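Local coordinates for putative Killer protein (Pseudomonas putida, PDB 6F8S) that is probably the RelE-like toxin of a HigB-type type II toxin-antitoxin system, a family whose members typically cleave messenger RNA on the ribosome, at residues N75-T83 against V90-H98. Residues are numbered along the deposited sequence; the frame is centred on the assembly and turned at random.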
# COMPACT_ATOMS: atom_id res chain seq x y z
N ASN B 75 -26.51 -1.05 0.39
CA ASN B 75 -27.64 -1.98 0.39
C ASN B 75 -28.72 -1.50 -0.57
O ASN B 75 -28.46 -0.65 -1.43
CB ASN B 75 -28.20 -2.19 1.81
CG ASN B 75 -28.72 -0.91 2.47
OD1 ASN B 75 -29.09 0.08 1.82
ND2 ASN B 75 -28.77 -0.93 3.79
N ASP B 76 -29.93 -2.04 -0.44
CA ASP B 76 -31.02 -1.68 -1.34
C ASP B 76 -31.38 -0.19 -1.24
O ASP B 76 -31.93 0.40 -2.18
CB ASP B 76 -32.26 -2.54 -1.06
CG ASP B 76 -32.91 -2.23 0.29
OD1 ASP B 76 -32.20 -1.78 1.22
OD2 ASP B 76 -34.14 -2.43 0.43
N GLN B 77 -31.07 0.43 -0.10
CA GLN B 77 -31.43 1.82 0.14
C GLN B 77 -30.26 2.78 -0.15
O GLN B 77 -30.44 3.79 -0.83
CB GLN B 77 -31.94 2.01 1.59
CG GLN B 77 -32.43 3.43 1.87
CD GLN B 77 -32.78 3.70 3.33
OE1 GLN B 77 -32.66 2.82 4.19
NE2 GLN B 77 -33.22 4.93 3.62
N TRP B 78 -29.07 2.46 0.36
CA TRP B 78 -27.96 3.41 0.34
C TRP B 78 -26.87 3.05 -0.64
O TRP B 78 -26.50 1.87 -0.77
CB TRP B 78 -27.32 3.52 1.72
CG TRP B 78 -28.22 4.10 2.75
CD1 TRP B 78 -28.85 3.44 3.73
CD2 TRP B 78 -28.57 5.49 2.90
NE1 TRP B 78 -29.58 4.31 4.50
CE2 TRP B 78 -29.43 5.57 4.00
CE3 TRP B 78 -28.25 6.66 2.20
CZ2 TRP B 78 -29.98 6.79 4.44
CZ3 TRP B 78 -28.79 7.86 2.63
CH2 TRP B 78 -29.65 7.91 3.74
N ARG B 79 -26.34 4.08 -1.29
CA ARG B 79 -25.20 3.96 -2.18
C ARG B 79 -24.16 5.03 -1.89
O ARG B 79 -24.50 6.18 -1.60
CB ARG B 79 -25.64 4.06 -3.63
CG ARG B 79 -26.22 2.78 -4.16
CD ARG B 79 -26.75 2.94 -5.58
NE ARG B 79 -26.88 1.63 -6.19
CZ ARG B 79 -25.95 1.06 -6.95
NH1 ARG B 79 -24.83 1.70 -7.24
NH2 ARG B 79 -26.16 -0.15 -7.44
N LEU B 80 -22.89 4.65 -2.00
CA LEU B 80 -21.79 5.60 -1.97
C LEU B 80 -21.54 6.19 -3.36
O LEU B 80 -21.20 5.46 -4.26
CB LEU B 80 -20.52 4.93 -1.46
CG LEU B 80 -20.55 4.68 0.05
CD1 LEU B 80 -19.59 3.57 0.43
CD2 LEU B 80 -20.22 5.97 0.80
N CYS B 81 -21.76 7.49 -3.51
CA CYS B 81 -21.40 8.23 -4.73
C CYS B 81 -19.98 8.77 -4.59
O CYS B 81 -19.53 9.07 -3.49
CB CYS B 81 -22.37 9.40 -5.00
SG CYS B 81 -23.63 9.13 -6.29
N PHE B 82 -19.27 8.89 -5.72
CA PHE B 82 -17.91 9.43 -5.73
C PHE B 82 -17.45 9.77 -7.14
O PHE B 82 -18.03 9.31 -8.14
CB PHE B 82 -16.92 8.43 -5.11
CG PHE B 82 -16.78 7.15 -5.92
CD1 PHE B 82 -17.61 6.07 -5.68
CD2 PHE B 82 -15.84 7.05 -6.93
CE1 PHE B 82 -17.49 4.90 -6.44
CE2 PHE B 82 -15.72 5.89 -7.68
CZ PHE B 82 -16.55 4.82 -7.43
N THR B 83 -16.37 10.54 -7.21
CA THR B 83 -15.71 10.78 -8.48
C THR B 83 -14.35 10.07 -8.53
O THR B 83 -13.55 10.15 -7.59
CB THR B 83 -15.51 12.27 -8.76
OG1 THR B 83 -16.70 12.98 -8.38
CG2 THR B 83 -15.19 12.49 -10.25
N VAL B 90 -12.77 10.54 -5.01
CA VAL B 90 -12.89 11.90 -4.47
C VAL B 90 -14.37 12.30 -4.35
O VAL B 90 -15.22 11.78 -5.08
CB VAL B 90 -12.11 12.92 -5.36
CG1 VAL B 90 -12.91 13.28 -6.61
CG2 VAL B 90 -11.75 14.16 -4.58
N ASN B 91 -14.68 13.23 -3.44
CA ASN B 91 -16.07 13.66 -3.21
C ASN B 91 -17.00 12.52 -2.87
O ASN B 91 -18.06 12.37 -3.50
CB ASN B 91 -16.63 14.38 -4.43
CG ASN B 91 -15.97 15.69 -4.68
OD1 ASN B 91 -15.64 16.42 -3.74
ND2 ASN B 91 -15.74 16.00 -5.95
N VAL B 92 -16.62 11.70 -1.89
CA VAL B 92 -17.44 10.57 -1.52
C VAL B 92 -18.70 11.04 -0.75
O VAL B 92 -18.60 11.80 0.21
CB VAL B 92 -16.63 9.58 -0.68
CG1 VAL B 92 -17.46 8.39 -0.31
CG2 VAL B 92 -15.40 9.13 -1.49
N GLU B 93 -19.87 10.63 -1.22
CA GLU B 93 -21.13 11.04 -0.63
C GLU B 93 -22.02 9.82 -0.43
O GLU B 93 -21.76 8.75 -0.97
CB GLU B 93 -21.84 12.05 -1.51
CG GLU B 93 -20.90 13.04 -2.18
CD GLU B 93 -21.50 13.74 -3.39
OE1 GLU B 93 -22.68 13.44 -3.75
OE2 GLU B 93 -20.77 14.56 -4.00
N ILE B 94 -23.08 9.98 0.36
CA ILE B 94 -24.11 8.96 0.36
C ILE B 94 -25.33 9.54 -0.35
O ILE B 94 -25.58 10.75 -0.33
CB ILE B 94 -24.48 8.45 1.78
CG1 ILE B 94 -25.01 9.59 2.65
CG2 ILE B 94 -23.26 7.78 2.45
CD1 ILE B 94 -25.57 9.11 3.94
N VAL B 95 -26.04 8.66 -1.05
CA VAL B 95 -27.25 9.03 -1.76
C VAL B 95 -28.25 7.91 -1.53
O VAL B 95 -27.88 6.74 -1.57
CB VAL B 95 -27.00 9.24 -3.27
CG1 VAL B 95 -28.31 9.35 -4.03
CG2 VAL B 95 -26.17 10.49 -3.51
N ASP B 96 -29.50 8.27 -1.27
CA ASP B 96 -30.57 7.29 -1.20
C ASP B 96 -31.59 7.62 -2.29
O ASP B 96 -32.41 8.52 -2.11
CB ASP B 96 -31.19 7.28 0.20
CG ASP B 96 -32.58 6.63 0.26
OD1 ASP B 96 -32.90 5.74 -0.57
OD2 ASP B 96 -33.36 7.01 1.16
N TYR B 97 -31.53 6.91 -3.41
CA TYR B 97 -32.57 6.96 -4.43
C TYR B 97 -33.77 6.10 -4.02
O TYR B 97 -33.64 4.87 -4.02
CB TYR B 97 -32.07 6.43 -5.78
CG TYR B 97 -30.86 7.11 -6.37
CD1 TYR B 97 -31.00 8.19 -7.24
CD2 TYR B 97 -29.58 6.64 -6.11
CE1 TYR B 97 -29.90 8.80 -7.80
CE2 TYR B 97 -28.47 7.23 -6.67
CZ TYR B 97 -28.62 8.32 -7.51
OH TYR B 97 -27.49 8.89 -8.06
N HIS B 98 -34.93 6.68 -3.69
CA HIS B 98 -35.15 8.12 -3.58
C HIS B 98 -36.17 8.39 -2.45
O HIS B 98 -37.37 8.10 -2.60
CB HIS B 98 -35.64 8.70 -4.92
OXT HIS B 98 -35.87 8.89 -1.35
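Arg79 pairs with Val95 and Cys81 with Glu93 in an antiparallel beta hairpin of the RelE-like toxin fold. Strand 88-95 is one of the two outermost strands of the sheet within this chain; strand 79-85 lies between it and strand 69-73. Both pairs are of the hydrogen-bonded kind. Between Cys81 and Thr83 the register slips by one residue at a beta bulge. Thr83 then pairs with Val90 through two backbone hydrogen bonds, Thr83 N to Val90 O and Val90 N to Thr83 O, each 2.7 Å.

The closely packed part is centred on strand 79-85: Leu80 and Phe82 are buried and touch helix 31-44. Leu80 CD2 also reaches Val92 CG1 at 3.8 Å and Ile94 CG2 at 3.9 Å. Arg79 points from the opposite face to Leu80 and is buried too; its NH1 hydrogen-bonds to Ser71 OG and its NH2 to Arg58 O.

The solvent side is the outer strand, where Val92, Glu93 and Ile94 are exposed. Trp78 and Asp96 form a second close patch. Asp96 lays its CB over one face of the Trp78 six-membered ring, 3.8 Å from the centroid, a CH-pi contact. Ile94 CD1 meets Trp78 CZ3 at 3.7 Å. Exposed Gln77 has CG anti to its backbone N (chi1 -176°) and an extended chain, which carries the amide to the Asp96 carboxylate. The two planes are 77° apart. Gln77 NE2 donates an almost straight bond of 3.2 Å to Asp96 OD2, arriving from above the carboxylate plane.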